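Local coordinates for suppressor of fused family protein (Neisseria gonorrhoeae, PDB 3K5J), which is of unknown function but resembles the N-terminal domain of human Suppressor of fused and may act by binding other proteins, at residues V32-D37 and S89-D94; F67-P72 and R106-Q111; A83-A88 and K100-G105. All coordinates share one frame; numbering follows the deposited sequence.

Contact 1 (V32-D37 and S89-D94); sequences VEELPD and SMHYPD
E34 reaches toward H91 with OE1, the carboxylate oxygen whose main polar partner is S87 OG, a hydrogen bond made one helical turn before H91. The approach to the ring is looser, with E34 OE1 3.5 Å from H91 CE1 and 4.0 Å from H91 ND1, too far for a bond. Carboxylate and imidazole planes lie 50° apart and the oxygen arrives obliquely, which excludes stacking; any electrostatic attraction would depend on the charge of the histidine, which is not seen. Beyond CG the glutamate chain runs extended (chi2 -176°), and this carries its carboxylate across to the other helix.

The apolar half is carried by L35 CD1, 4.0 Å from the selenium SE of selenomethionine M90, the two side chains crossing at about a right angle. M90 bends at chi2 (-51°), bringing SE to L35 CD1 in the conformer given, one of two. I59 and F62 touch both L35 and M90, extending the apolar patch. E34 and H91 close their helices, so the arrangement is a packing of two helix C-terminal ends, 30-34 against 77-91, at the periphery of the SUFU-like fold.

Contact 2 (F67-P72 and R106-Q111); sequences FFIISP and RPWVEQ
I69 turns its side chain toward W108, while I70 points its own away and meets the ring only with its carbonyl O; the nearest CA atoms, those of I69 and W108, are 9.5 Å apart, and no hydrogen bond joins the two segments. Residues 67-71 keep extended backbone angles, whereas 106-111 has no regular secondary structure, so 106-111 is not a sheet partner of this strand. The indole of W108 bridges the gap.

A chi1 of 71° puts CG of W108 between its own backbone N and carbonyl carbon, and the six-membered end of the indole leads toward the strand. Its outer edge does the touching. I69 CG2 lies near the ring plane, 3.9 Å from W108 CZ3, and I70 O also meets the edge, 3.6 Å from W108 CZ3; this is a carbonyl-to-CH approach rather than a conventional hydrogen bond. P72 and W108 approach each other from opposite directions, P72 CD meeting W108 CH2 at 3.8 Å, obliquely to the ring. One face of the indole is partly covered by its neighbour V109, whose CG2 stands 4.0 Å above the plane. At the other end of the ring system, W108 NE1 has a weak hydrogen bond to S112 OG.

I69 also touches H78 of helix 77-91, and both I69 and W108 touch F117 of strand 116-120. Together these contacts describe a tryptophan inserted edge-on from a connecting loop against one face of the mixed sheet, where strand 65-71 runs between strands 52-57 and 135-143 in the buried core of the SUFU-like domain.

Contact 3 (A83-A88 and K100-G105); sequences AMLASA and KTVNIG. With SO4 (sulfate ion), chain E.
M84 and I104 meet at a flat group, the peptide carbonyl of I104. In the modelled conformer, SE and CE of selenomethionine M84 stand on the same side of that carbonyl plane, both displaced from it, with M84 CE 3.3 Å from I104 O. Two conformers exist for M84, so this short approach is tentative; M84 CE also passes I104 CG2 at 4.2 Å. N103 points its CB away from the helix, and its amide, the other flat group, is bonded at both ends. N103 ND2 donates to sulfate O4 at 3.0 Å along a nearly straight path (168°). N103 OD1 accepts from G105 N, two residues on, at 2.9 Å, an Asx turn; the donor is tilted 32° from the carbonyl plane. These two bonds fix the rotation of the amide and support its oxygen and nitrogen assignment. R148 NH2 binds the same sulfate, an ion probably taken from the crystallisation liquor.

Apart from the M84 contact, L85 and V102 reach for each other tip to tip. L85 CD2 and V102 CG1 are 3.4 Å apart, closer than methyl groups usually come, so the exact spacing is doubtful although the meeting of the two tips is clear. A chi1 of 175° is what points V102 CG1 at the leucine. L85 also touches L140 of strand 135-143, and V102 touches I119 of strand 116-120.

With no hydrogen bond across the segments, helix 77-91 is held against edge strand 101-103 by dispersion and shape, while the hydrogen bonds of N103 go to its own turn and to the sulfate, and none crosses to the helix.

How the contacts relate
Contacts 2 and 3 are buried and reach the same sheet, whereas contact 1 is only partly buried, its centre about 16 Å from the centre of the chain. Helix 77-91 serves contacts 1 and 3, whose centres lie about 11 Å apart; L35 CD2 of the former packs on A86 CB of the latter at 3.9 Å. Contacts 2 and 3 adjoin in sequence at G105 and R106, and strand 65-71 precedes the helix. Their chemistry follows depth: an indole edge against aliphatic groups and a carbonyl in contact 2, methyl and selenomethionine packing in contact 3 with no polar bond across, and a mixed carboxylate, imidazole and apolar surface in contact 1.

Contact 1 (V32-D37 and S89-D94)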
ATOM      1  N   VAL A  32     -11.751   7.169  14.001  1.00 15.91           N
ATOM      2  CA  VAL A  32     -12.104   7.135  15.426  1.00 17.24           C
ATOM      3  C   VAL A  32     -13.376   6.317  15.640  1.00 19.93           C
ATOM      4  O   VAL A  32     -13.408   5.510  16.563  1.00 24.97           O
ATOM      5  CB  VAL A  32     -12.233   8.544  15.983  1.00 22.40           C
ATOM      6  CG1 VAL A  32     -12.638   8.506  17.428  1.00 26.60           C
ATOM      7  CG2 VAL A  32     -10.882   9.268  15.811  1.00 24.01           C
ATOM      8  N   GLU A  33     -14.358   6.436  14.750  1.00 20.64           N
ATOM      9  CA  GLU A  33     -15.585   5.564  14.842  1.00 25.07           C
ATOM     10  C   GLU A  33     -15.435   4.234  14.136  1.00 23.11           C
ATOM     11  O   GLU A  33     -15.820   3.164  14.633  1.00 28.20           O
ATOM     12  CB  GLU A  33     -16.829   6.281  14.324  1.00 30.92           C
ATOM     13  N   GLU A  34     -14.787   4.248  13.003  1.00 16.92           N
ATOM     14  CA  GLU A  34     -14.831   3.109  12.111  1.00 15.03           C
ATOM     15  C   GLU A  34     -13.756   2.070  12.371  1.00 16.53           C
ATOM     16  O   GLU A  34     -13.968   0.881  12.098  1.00 19.23           O
ATOM     17  CB  GLU A  34     -14.779   3.553  10.668  1.00 16.78           C
ATOM     18  CG  GLU A  34     -16.010   4.407  10.291  1.00 17.36           C
ATOM     19  CD  GLU A  34     -16.007   4.766   8.835  1.00 19.97           C
ATOM     20  OE1 GLU A  34     -15.672   3.878   7.976  1.00 22.31           O
ATOM     21  OE2 GLU A  34     -16.445   5.909   8.542  1.00 20.72           O
ATOM     22  N   LEU A  35     -12.600   2.509  12.844  1.00 16.08           N
ATOM     23  CA  LEU A  35     -11.515   1.581  13.126  1.00 14.52           C
ATOM     24  C   LEU A  35     -10.639   2.159  14.230  1.00 14.02           C
ATOM     25  O   LEU A  35      -9.525   2.640  14.003  1.00 13.20           O
ATOM     26  CB  LEU A  35     -10.724   1.189  11.894  1.00 14.43           C
ATOM     27  CG  LEU A  35      -9.709   0.048  11.998  1.00 15.02           C
ATOM     28  CD1 LEU A  35     -10.383  -1.254  12.475  1.00 17.91           C
ATOM     29  CD2 LEU A  35      -9.008  -0.180  10.651  1.00 15.51           C
ATOM     30  N   PRO A  36     -11.173   2.144  15.466  1.00 14.90           N
ATOM     31  CA  PRO A  36     -10.477   2.760  16.570  1.00 15.59           C
ATOM     32  C   PRO A  36      -9.024   2.273  16.690  1.00 12.90           C
ATOM     33  O   PRO A  36      -8.748   1.094  16.497  1.00 13.57           O
ATOM     34  CB  PRO A  36     -11.305   2.361  17.772  1.00 17.43           C
ATOM     35  CG  PRO A  36     -12.667   2.100  17.234  1.00 19.43           C
ATOM     36  CD  PRO A  36     -12.466   1.562  15.891  1.00 17.82           C
ATOM     37  N   ASP A  37      -8.145   3.207  17.006  1.00 12.63           N
ATOM     38  CA  ASP A  37      -6.708   2.968  17.218  1.00 12.87           C
ATOM     39  C   ASP A  37      -5.901   2.707  15.943  1.00 10.50           C
ATOM     40  O   ASP A  37      -4.697   2.477  16.032  1.00 11.58           O
ATOM     41  CB  ASP A  37      -6.402   1.841  18.214  1.00 13.97           C
ATOM     42  CG  ASP A  37      -7.099   2.026  19.513  1.00 16.98           C
ATOM     43  OD1 ASP A  37      -7.003   3.136  20.064  1.00 16.65           O
ATOM     44  OD2 ASP A  37      -7.763   1.033  19.980  1.00 21.88           O
ATOM     45  N   SER A  89     -12.086  -0.839   3.608  1.00 15.97           N
ATOM     46  CA  SER A  89     -11.834  -2.269   3.799  1.00 17.54           C
ATOM     47  C   SER A  89     -12.755  -2.861   4.867  1.00 16.83           C
ATOM     48  O   SER A  89     -13.046  -4.069   4.826  1.00 19.49           O
ATOM     49  CB  SER A  89     -10.356  -2.513   4.144  1.00 19.92           C
ATOM     50  OG  SER A  89     -10.074  -2.040   5.430  1.00 19.65           O
HETATM   51  N   MSE A  90     -13.177  -2.059   5.852  1.00 19.19           N
HETATM   52  CA  MSE A  90     -14.125  -2.521   6.868  0.50 21.37           C
HETATM   53  C   MSE A  90     -15.525  -2.707   6.272  1.00 22.03           C
HETATM   54  O   MSE A  90     -16.265  -3.603   6.681  1.00 25.61           O
HETATM   55  CB  MSE A  90     -14.182  -1.567   8.066  0.50 22.93           C
HETATM   56  CG  MSE A  90     -12.914  -1.548   8.945  0.50 26.43           C
HETATM   57 SE   MSE A  90     -12.206  -3.278   9.588  0.38 28.52          SE
HETATM   58  CE  MSE A  90     -10.773  -3.653   8.287  0.50 18.73           C
ATOM     59  N   HIS A  91     -15.870  -1.889   5.280  1.00 21.62           N
ATOM     60  CA  HIS A  91     -17.185  -1.985   4.614  1.00 21.22           C
ATOM     61  C   HIS A  91     -17.245  -3.019   3.505  1.00 20.56           C
ATOM     62  O   HIS A  91     -18.275  -3.688   3.299  1.00 24.57           O
ATOM     63  CB  HIS A  91     -17.602  -0.628   4.092  1.00 23.52           C
ATOM     64  CG  HIS A  91     -18.041   0.296   5.171  1.00 29.35           C
ATOM     65  ND1 HIS A  91     -17.566   1.577   5.289  1.00 26.45           N
ATOM     66  CD2 HIS A  91     -18.889   0.109   6.213  1.00 38.56           C
ATOM     67  CE1 HIS A  91     -18.165   2.172   6.305  1.00 30.48           C
ATOM     68  NE2 HIS A  91     -18.941   1.293   6.908  1.00 37.11           N
ATOM     69  N   TYR A  92     -16.127  -3.158   2.792  1.00 18.84           N
ATOM     70  CA  TYR A  92     -16.046  -3.956   1.578  1.00 18.67           C
ATOM     71  C   TYR A  92     -14.823  -4.881   1.588  1.00 17.57           C
ATOM     72  O   TYR A  92     -13.952  -4.781   0.705  1.00 17.13           O
ATOM     73  CB  TYR A  92     -16.025  -3.054   0.345  1.00 19.54           C
ATOM     74  CG  TYR A  92     -17.164  -2.073   0.284  1.00 23.77           C
ATOM     75  CD1 TYR A  92     -18.476  -2.497   0.036  1.00 27.20           C
ATOM     76  CD2 TYR A  92     -16.956  -0.737   0.549  1.00 26.07           C
ATOM     77  CE1 TYR A  92     -19.530  -1.585   0.007  1.00 28.98           C
ATOM     78  CE2 TYR A  92     -17.991   0.179   0.524  1.00 29.80           C
ATOM     79  CZ  TYR A  92     -19.274  -0.245   0.269  1.00 28.61           C
ATOM     80  OH  TYR A  92     -20.300   0.692   0.245  1.00 34.56           O
ATOM     81  N   PRO A  93     -14.735  -5.758   2.603  1.00 17.69           N
ATOM     82  CA  PRO A  93     -13.513  -6.588   2.708  1.00 16.60           C
ATOM     83  C   PRO A  93     -13.187  -7.432   1.467  1.00 16.75           C
ATOM     84  O   PRO A  93     -12.013  -7.693   1.177  1.00 16.67           O
ATOM     85  CB  PRO A  93     -13.786  -7.456   3.939  1.00 18.65           C
ATOM     86  CG  PRO A  93     -15.301  -7.488   4.020  1.00 19.36           C
ATOM     87  CD  PRO A  93     -15.718  -6.099   3.639  1.00 19.50           C
ATOM     88  N   ASP A  94     -14.190  -7.889   0.726  1.00 17.52           N
ATOM     89  CA  ASP A  94     -13.920  -8.689  -0.464  1.00 19.38           C
ATOM     90  C   ASP A  94     -13.130  -7.908  -1.506  1.00 17.88           C
ATOM     91  O   ASP A  94     -12.478  -8.522  -2.366  1.00 19.52           O
ATOM     92  CB  ASP A  94     -15.231  -9.215  -1.121  1.00 21.82           C
ATOM     93  CG  ASP A  94     -16.008 -10.165  -0.249  1.00 29.18           C
ATOM     94  OD1 ASP A  94     -15.575 -10.560   0.835  1.00 29.26           O
ATOM     95  OD2 ASP A  94     -17.122 -10.539  -0.688  1.00 33.52           O
TER

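Contact 2 (F67-P72 and R106-Q111)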
ATOM      1  N   PHE A  67      -1.590  -3.061   4.508  1.00 10.55           N
ATOM      2  CA  PHE A  67      -1.220  -2.572   3.186  1.00 10.80           C
ATOM      3  C   PHE A  67      -0.103  -1.529   3.313  1.00 10.18           C
ATOM      4  O   PHE A  67      -0.041  -0.780   4.299  1.00 10.89           O
ATOM      5  CB  PHE A  67      -2.431  -1.944   2.504  1.00 10.99           C
ATOM      6  CG  PHE A  67      -3.580  -2.901   2.331  1.00 10.95           C
ATOM      7  CD1 PHE A  67      -3.552  -3.843   1.304  1.00 12.35           C
ATOM      8  CD2 PHE A  67      -4.591  -2.977   3.255  1.00 15.19           C
ATOM      9  CE1 PHE A  67      -4.567  -4.752   1.176  1.00 12.90           C
ATOM     10  CE2 PHE A  67      -5.594  -3.935   3.134  1.00 16.20           C
ATOM     11  CZ  PHE A  67      -5.579  -4.817   2.109  1.00 14.15           C
ATOM     12  N   PHE A  68       0.765  -1.423   2.308  1.00  9.73           N
ATOM     13  CA  PHE A  68       1.774  -0.386   2.315  1.00  9.92           C
ATOM     14  C   PHE A  68       1.982   0.235   0.946  1.00  9.31           C
ATOM     15  O   PHE A  68       1.761  -0.398  -0.095  1.00 11.09           O
ATOM     16  CB  PHE A  68       3.129  -0.885   2.886  1.00 10.04           C
ATOM     17  CG  PHE A  68       3.780  -1.949   2.097  1.00 11.20           C
ATOM     18  CD1 PHE A  68       4.675  -1.600   1.080  1.00 11.58           C
ATOM     19  CD2 PHE A  68       3.568  -3.276   2.363  1.00 11.78           C
ATOM     20  CE1 PHE A  68       5.286  -2.580   0.313  1.00 11.91           C
ATOM     21  CE2 PHE A  68       4.202  -4.245   1.607  1.00 12.44           C
ATOM     22  CZ  PHE A  68       5.053  -3.913   0.579  1.00 11.79           C
ATOM     23  N   ILE A  69       2.456   1.479   0.977  1.00  9.35           N
ATOM     24  CA  ILE A  69       2.765   2.302  -0.205  1.00 10.58           C
ATOM     25  C   ILE A  69       4.251   2.646  -0.145  1.00 10.98           C
ATOM     26  O   ILE A  69       4.744   3.091   0.925  1.00 11.09           O
ATOM     27  CB  ILE A  69       1.929   3.593  -0.217  1.00 10.25           C
ATOM     28  CG1 ILE A  69       0.434   3.303  -0.286  1.00 11.85           C
ATOM     29  CG2 ILE A  69       2.374   4.526  -1.357  1.00 12.61           C
ATOM     30  CD1 ILE A  69      -0.497   4.431   0.173  1.00 13.54           C
ATOM     31  N   ILE A  70       4.932   2.455  -1.273  1.00 11.11           N
ATOM     32  CA  ILE A  70       6.346   2.850  -1.416  1.00 10.21           C
ATOM     33  C   ILE A  70       6.379   4.150  -2.210  1.00 11.34           C
ATOM     34  O   ILE A  70       5.915   4.197  -3.343  1.00 12.49           O
ATOM     35  CB  ILE A  70       7.246   1.767  -2.084  1.00 10.49           C
ATOM     36  CG1 ILE A  70       6.936   0.352  -1.578  1.00 11.66           C
ATOM     37  CG2 ILE A  70       8.724   2.148  -1.957  1.00 13.67           C
ATOM     38  CD1 ILE A  70       7.694  -0.744  -2.345  1.00 12.91           C
ATOM     39  N   SER A  71       6.878   5.220  -1.595  1.00 11.94           N
ATOM     40  CA  SER A  71       6.776   6.568  -2.158  1.00 12.43           C
ATOM     41  C   SER A  71       8.134   7.171  -2.450  1.00 13.46           C
ATOM     42  O   SER A  71       9.044   7.103  -1.614  1.00 14.11           O
ATOM     43  CB  SER A  71       6.041   7.492  -1.200  1.00 12.16           C
ATOM     44  OG  SER A  71       5.768   8.746  -1.782  1.00 12.89           O
ATOM     45  N   PRO A  72       8.262   7.835  -3.606  1.00 14.25           N
ATOM     46  CA  PRO A  72       9.549   8.486  -3.909  1.00 13.70           C
ATOM     47  C   PRO A  72       9.903   9.669  -3.015  1.00 15.34           C
ATOM     48  O   PRO A  72      11.082  10.063  -2.931  1.00 19.11           O
ATOM     49  CB  PRO A  72       9.373   8.900  -5.393  1.00 15.94           C
ATOM     50  CG  PRO A  72       7.948   9.007  -5.611  1.00 16.86           C
ATOM     51  CD  PRO A  72       7.316   7.941  -4.735  1.00 14.04           C
ATOM     52  N   ARG A 106      -8.533   9.672  -6.715  1.00 15.69           N
ATOM     53  CA  ARG A 106      -7.673  10.781  -7.016  1.00 14.91           C
ATOM     54  C   ARG A 106      -6.293  10.195  -7.333  1.00 15.10           C
ATOM     55  O   ARG A 106      -6.054   9.024  -7.067  1.00 14.46           O
ATOM     56  CB  ARG A 106      -7.590  11.732  -5.828  1.00 16.81           C
ATOM     57  CG  ARG A 106      -6.890  11.182  -4.646  1.00 17.54           C
ATOM     58  CD  ARG A 106      -6.907  12.220  -3.544  1.00 21.97           C
ATOM     59  NE  ARG A 106      -6.043  11.826  -2.447  1.00 19.17           N
ATOM     60  CZ  ARG A 106      -5.990  12.435  -1.281  1.00 21.77           C
ATOM     61  NH1 ARG A 106      -6.850  13.470  -1.025  1.00 23.94           N
ATOM     62  NH2 ARG A 106      -5.113  11.960  -0.372  1.00 24.32           N
ATOM     63  N   PRO A 107      -5.370  11.000  -7.884  1.00 15.66           N
ATOM     64  CA  PRO A 107      -4.028  10.498  -8.089  1.00 15.86           C
ATOM     65  C   PRO A 107      -3.362  10.092  -6.787  1.00 14.39           C
ATOM     66  O   PRO A 107      -3.526  10.761  -5.757  1.00 15.15           O
ATOM     67  CB  PRO A 107      -3.314  11.665  -8.735  1.00 19.99           C
ATOM     68  CG  PRO A 107      -4.424  12.431  -9.399  1.00 21.23           C
ATOM     69  CD  PRO A 107      -5.544  12.358  -8.433  1.00 18.34           C
ATOM     70  N   TRP A 108      -2.546   9.050  -6.833  1.00 13.51           N
ATOM     71  CA  TRP A 108      -1.921   8.564  -5.584  1.00 12.52           C
ATOM     72  C   TRP A 108      -1.023   9.622  -4.945  1.00 13.79           C
ATOM     73  O   TRP A 108      -0.939   9.697  -3.734  1.00 16.78           O
ATOM     74  CB  TRP A 108      -1.170   7.248  -5.812  1.00 13.15           C
ATOM     75  CG  TRP A 108       0.080   7.296  -6.601  1.00 12.68           C
ATOM     76  CD1 TRP A 108       0.231   7.684  -7.914  1.00 13.24           C
ATOM     77  CD2 TRP A 108       1.392   6.877  -6.163  1.00 12.84           C
ATOM     78  NE1 TRP A 108       1.542   7.534  -8.301  1.00 13.65           N
ATOM     79  CE2 TRP A 108       2.273   7.036  -7.253  1.00 12.57           C
ATOM     80  CE3 TRP A 108       1.902   6.352  -4.961  1.00 11.78           C
ATOM     81  CZ2 TRP A 108       3.640   6.726  -7.150  1.00 12.42           C
ATOM     82  CZ3 TRP A 108       3.221   6.024  -4.875  1.00 12.77           C
ATOM     83  CH2 TRP A 108       4.103   6.252  -5.944  1.00 14.25           C
ATOM     84  N   VAL A 109      -0.311  10.376  -5.802  1.00 12.86           N
ATOM     85  CA  VAL A 109       0.337  11.623  -5.418  1.00 14.96           C
ATOM     86  C   VAL A 109      -0.071  12.663  -6.492  1.00 14.96           C
ATOM     87  O   VAL A 109      -0.275  12.311  -7.672  1.00 17.46           O
ATOM     88  CB  VAL A 109       1.843  11.498  -5.265  1.00 15.50           C
ATOM     89  CG1 VAL A 109       2.227  10.506  -4.176  1.00 16.72           C
ATOM     90  CG2 VAL A 109       2.535  11.087  -6.546  1.00 17.04           C
ATOM     91  N   GLU A 110      -0.168  13.929  -6.065  1.00 17.39           N
ATOM     92  CA  GLU A 110      -0.779  15.020  -6.864  1.00 18.60           C
ATOM     93  C   GLU A 110      -0.374  15.032  -8.322  1.00 18.94           C
ATOM     94  O   GLU A 110      -1.244  15.168  -9.191  1.00 23.32           O
ATOM     95  CB  GLU A 110      -0.450  16.425  -6.267  1.00 18.98           C
ATOM     96  CG  GLU A 110      -1.165  17.639  -6.990  1.00 26.52           C
ATOM     97  CD  GLU A 110      -0.539  18.994  -6.647  1.00 39.03           C
ATOM     98  OE1 GLU A 110       0.449  19.058  -5.868  1.00 41.66           O
ATOM     99  OE2 GLU A 110      -1.032  20.017  -7.179  1.00 48.32           O
ATOM    100  N   GLN A 111       0.904  14.950  -8.601  1.00 17.70           N
ATOM    101  CA  GLN A 111       1.342  15.160  -9.996  1.00 19.33           C
ATOM    102  C   GLN A 111       1.306  13.930 -10.884  1.00 17.63           C
ATOM    103  O   GLN A 111       1.565  13.997 -12.066  1.00 21.29           O
ATOM    104  CB  GLN A 111       2.719  15.819 -10.041  1.00 22.32           C
ATOM    105  CG  GLN A 111       2.708  17.255  -9.498  1.00 28.66           C
ATOM    106  CD  GLN A 111       1.992  18.202 -10.450  1.00 40.64           C
ATOM    107  OE1 GLN A 111       2.312  18.259 -11.639  1.00 43.92           O
ATOM    108  NE2 GLN A 111       1.000  18.914  -9.946  1.00 48.56           N
TER

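Contact 3 (A83-A88 and K100-G105)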
ATOM      1  N   ALA A  83      -6.038   6.005   5.600  1.00 12.78           N
ATOM      2  CA  ALA A  83      -7.238   6.167   6.429  1.00 12.51           C
ATOM      3  C   ALA A  83      -8.522   5.887   5.634  1.00 13.06           C
ATOM      4  O   ALA A  83      -9.438   5.209   6.097  1.00 12.10           O
ATOM      5  CB  ALA A  83      -7.298   7.538   7.101  1.00 13.78           C
HETATM    6  N   MSE A  84      -8.564   6.376   4.411  1.00 12.09           N
HETATM    7  CA  MSE A  84      -9.695   6.125   3.510  0.80 11.99           C
HETATM    8  C   MSE A  84      -9.827   4.628   3.264  1.00 12.62           C
HETATM    9  O   MSE A  84     -10.938   4.077   3.300  1.00 12.58           O
HETATM   10  CB  MSE A  84      -9.484   6.891   2.213  0.80 13.64           C
HETATM   11  CG  MSE A  84     -10.496   6.543   1.126  0.80 12.04           C
HETATM   12 SE   MSE A  84     -10.079   7.296  -0.593  0.60 16.08          SE
HETATM   13  CE  MSE A  84      -8.657   6.116  -1.069  0.80 17.19           C
ATOM     14  N   LEU A  85      -8.689   3.955   3.008  1.00 12.63           N
ATOM     15  CA  LEU A  85      -8.714   2.508   2.739  1.00 13.02           C
ATOM     16  C   LEU A  85      -9.092   1.674   3.963  1.00 13.33           C
ATOM     17  O   LEU A  85      -9.719   0.630   3.827  1.00 14.43           O
ATOM     18  CB  LEU A  85      -7.392   1.994   2.069  1.00 13.83           C
ATOM     19  CG  LEU A  85      -7.086   2.674   0.728  1.00 14.74           C
ATOM     20  CD1 LEU A  85      -5.774   2.107   0.123  1.00 17.64           C
ATOM     21  CD2 LEU A  85      -8.232   2.554  -0.265  1.00 17.63           C
ATOM     22  N   ALA A  86      -8.728   2.120   5.142  1.00 13.32           N
ATOM     23  CA  ALA A  86      -9.129   1.468   6.376  1.00 15.09           C
ATOM     24  C   ALA A  86     -10.665   1.463   6.442  1.00 13.07           C
ATOM     25  O   ALA A  86     -11.272   0.436   6.729  1.00 15.00           O
ATOM     26  CB  ALA A  86      -8.560   2.216   7.582  1.00 17.15           C
ATOM     27  N   SER A  87     -11.290   2.617   6.212  1.00 13.38           N
ATOM     28  CA  SER A  87     -12.762   2.696   6.195  1.00 15.43           C
ATOM     29  C   SER A  87     -13.346   1.774   5.135  1.00 14.85           C
ATOM     30  O   SER A  87     -14.295   1.008   5.401  1.00 16.90           O
ATOM     31  CB  SER A  87     -13.194   4.142   5.906  1.00 15.96           C
ATOM     32  OG  SER A  87     -14.590   4.188   5.623  1.00 18.15           O
ATOM     33  N   ALA A  88     -12.821   1.857   3.918  1.00 14.72           N
ATOM     34  CA  ALA A  88     -13.336   1.071   2.786  1.00 16.14           C
ATOM     35  C   ALA A  88     -13.212  -0.429   3.019  1.00 15.56           C
ATOM     36  O   ALA A  88     -14.127  -1.227   2.714  1.00 17.13           O
ATOM     37  CB  ALA A  88     -12.656   1.464   1.499  1.00 16.08           C
ATOM     38  N   LYS A 100      -6.975  -7.694  -6.282  1.00 15.63           N
ATOM     39  CA  LYS A 100      -7.990  -6.674  -6.521  1.00 14.91           C
ATOM     40  C   LYS A 100      -7.300  -5.333  -6.796  1.00 14.88           C
ATOM     41  O   LYS A 100      -6.208  -5.057  -6.311  1.00 15.84           O
ATOM     42  CB  LYS A 100      -8.957  -6.557  -5.346  1.00 15.65           C
ATOM     43  CG  LYS A 100      -9.791  -7.787  -4.998  1.00 17.78           C
ATOM     44  CD  LYS A 100     -10.757  -8.085  -6.140  1.00 21.32           C
ATOM     45  CE  LYS A 100     -11.732  -9.121  -5.720  1.00 27.28           C
ATOM     46  NZ  LYS A 100     -12.732  -9.380  -6.862  1.00 33.64           N
ATOM     47  N   THR A 101      -7.992  -4.495  -7.551  1.00 15.14           N
ATOM     48  CA  THR A 101      -7.604  -3.105  -7.707  1.00 16.01           C
ATOM     49  C   THR A 101      -8.395  -2.226  -6.763  1.00 15.80           C
ATOM     50  O   THR A 101      -9.545  -2.531  -6.395  1.00 17.95           O
ATOM     51  CB  THR A 101      -7.763  -2.581  -9.128  1.00 17.10           C
ATOM     52  OG1 THR A 101      -9.121  -2.696  -9.559  1.00 21.07           O
ATOM     53  CG2 THR A 101      -6.865  -3.302 -10.100  1.00 19.00           C
ATOM     54  N   VAL A 102      -7.740  -1.138  -6.378  1.00 13.93           N
ATOM     55  CA  VAL A 102      -8.272  -0.146  -5.474  1.00 15.07           C
ATOM     56  C   VAL A 102      -8.337   1.184  -6.203  1.00 15.15           C
ATOM     57  O   VAL A 102      -7.316   1.668  -6.659  1.00 15.58           O
ATOM     58  CB  VAL A 102      -7.373   0.039  -4.219  1.00 18.06           C
ATOM     59  CG1 VAL A 102      -7.923   1.186  -3.371  1.00 19.18           C
ATOM     60  CG2 VAL A 102      -7.247  -1.237  -3.458  1.00 20.80           C
ATOM     61  N   ASN A 103      -9.527   1.765  -6.339  1.00 15.69           N
ATOM     62  CA  ASN A 103      -9.690   3.099  -6.888  1.00 15.44           C
ATOM     63  C   ASN A 103      -9.454   4.088  -5.767  1.00 14.99           C
ATOM     64  O   ASN A 103     -10.222   4.139  -4.805  1.00 18.22           O
ATOM     65  CB  ASN A 103     -11.100   3.265  -7.515  1.00 16.38           C
ATOM     66  CG  ASN A 103     -11.253   4.554  -8.298  1.00 18.09           C
ATOM     67  OD1 ASN A 103     -10.486   5.544  -8.122  1.00 19.20           O
ATOM     68  ND2 ASN A 103     -12.272   4.560  -9.200  1.00 23.21           N
ATOM     69  N   ILE A 104      -8.395   4.886  -5.878  1.00 14.40           N
ATOM     70  CA  ILE A 104      -8.027   5.865  -4.867  1.00 14.55           C
ATOM     71  C   ILE A 104      -8.953   7.068  -4.875  1.00 14.51           C
ATOM     72  O   ILE A 104      -9.038   7.798  -3.875  1.00 16.28           O
ATOM     73  CB  ILE A 104      -6.534   6.316  -5.107  1.00 14.71           C
ATOM     74  CG1 ILE A 104      -5.637   5.082  -5.188  1.00 13.59           C
ATOM     75  CG2 ILE A 104      -6.039   7.325  -4.081  1.00 16.34           C
ATOM     76  CD1 ILE A 104      -4.202   5.410  -5.686  1.00 13.66           C
ATOM     77  N   GLY A 105      -9.588   7.303  -6.014  1.00 14.34           N
ATOM     78  CA  GLY A 105     -10.525   8.423  -6.183  1.00 16.47           C
ATOM     79  C   GLY A 105      -9.846   9.744  -6.493  1.00 15.69           C
ATOM     80  O   GLY A 105     -10.503  10.807  -6.511  1.00 19.49           O
TER
HETATM   81  S   SO4 E 186     -13.194   1.175 -10.390  1.00 27.00           S
HETATM   82  O1  SO4 E 186     -13.642   1.756 -11.669  1.00 35.99           O
HETATM   83  O2  SO4 E 186     -13.813  -0.139 -10.345  1.00 35.14           O
HETATM   84  O3  SO4 E 186     -11.700   1.072 -10.434  1.00 25.72           O
HETATM   85  O4  SO4 E 186     -13.727   1.985  -9.278  1.00 30.09           O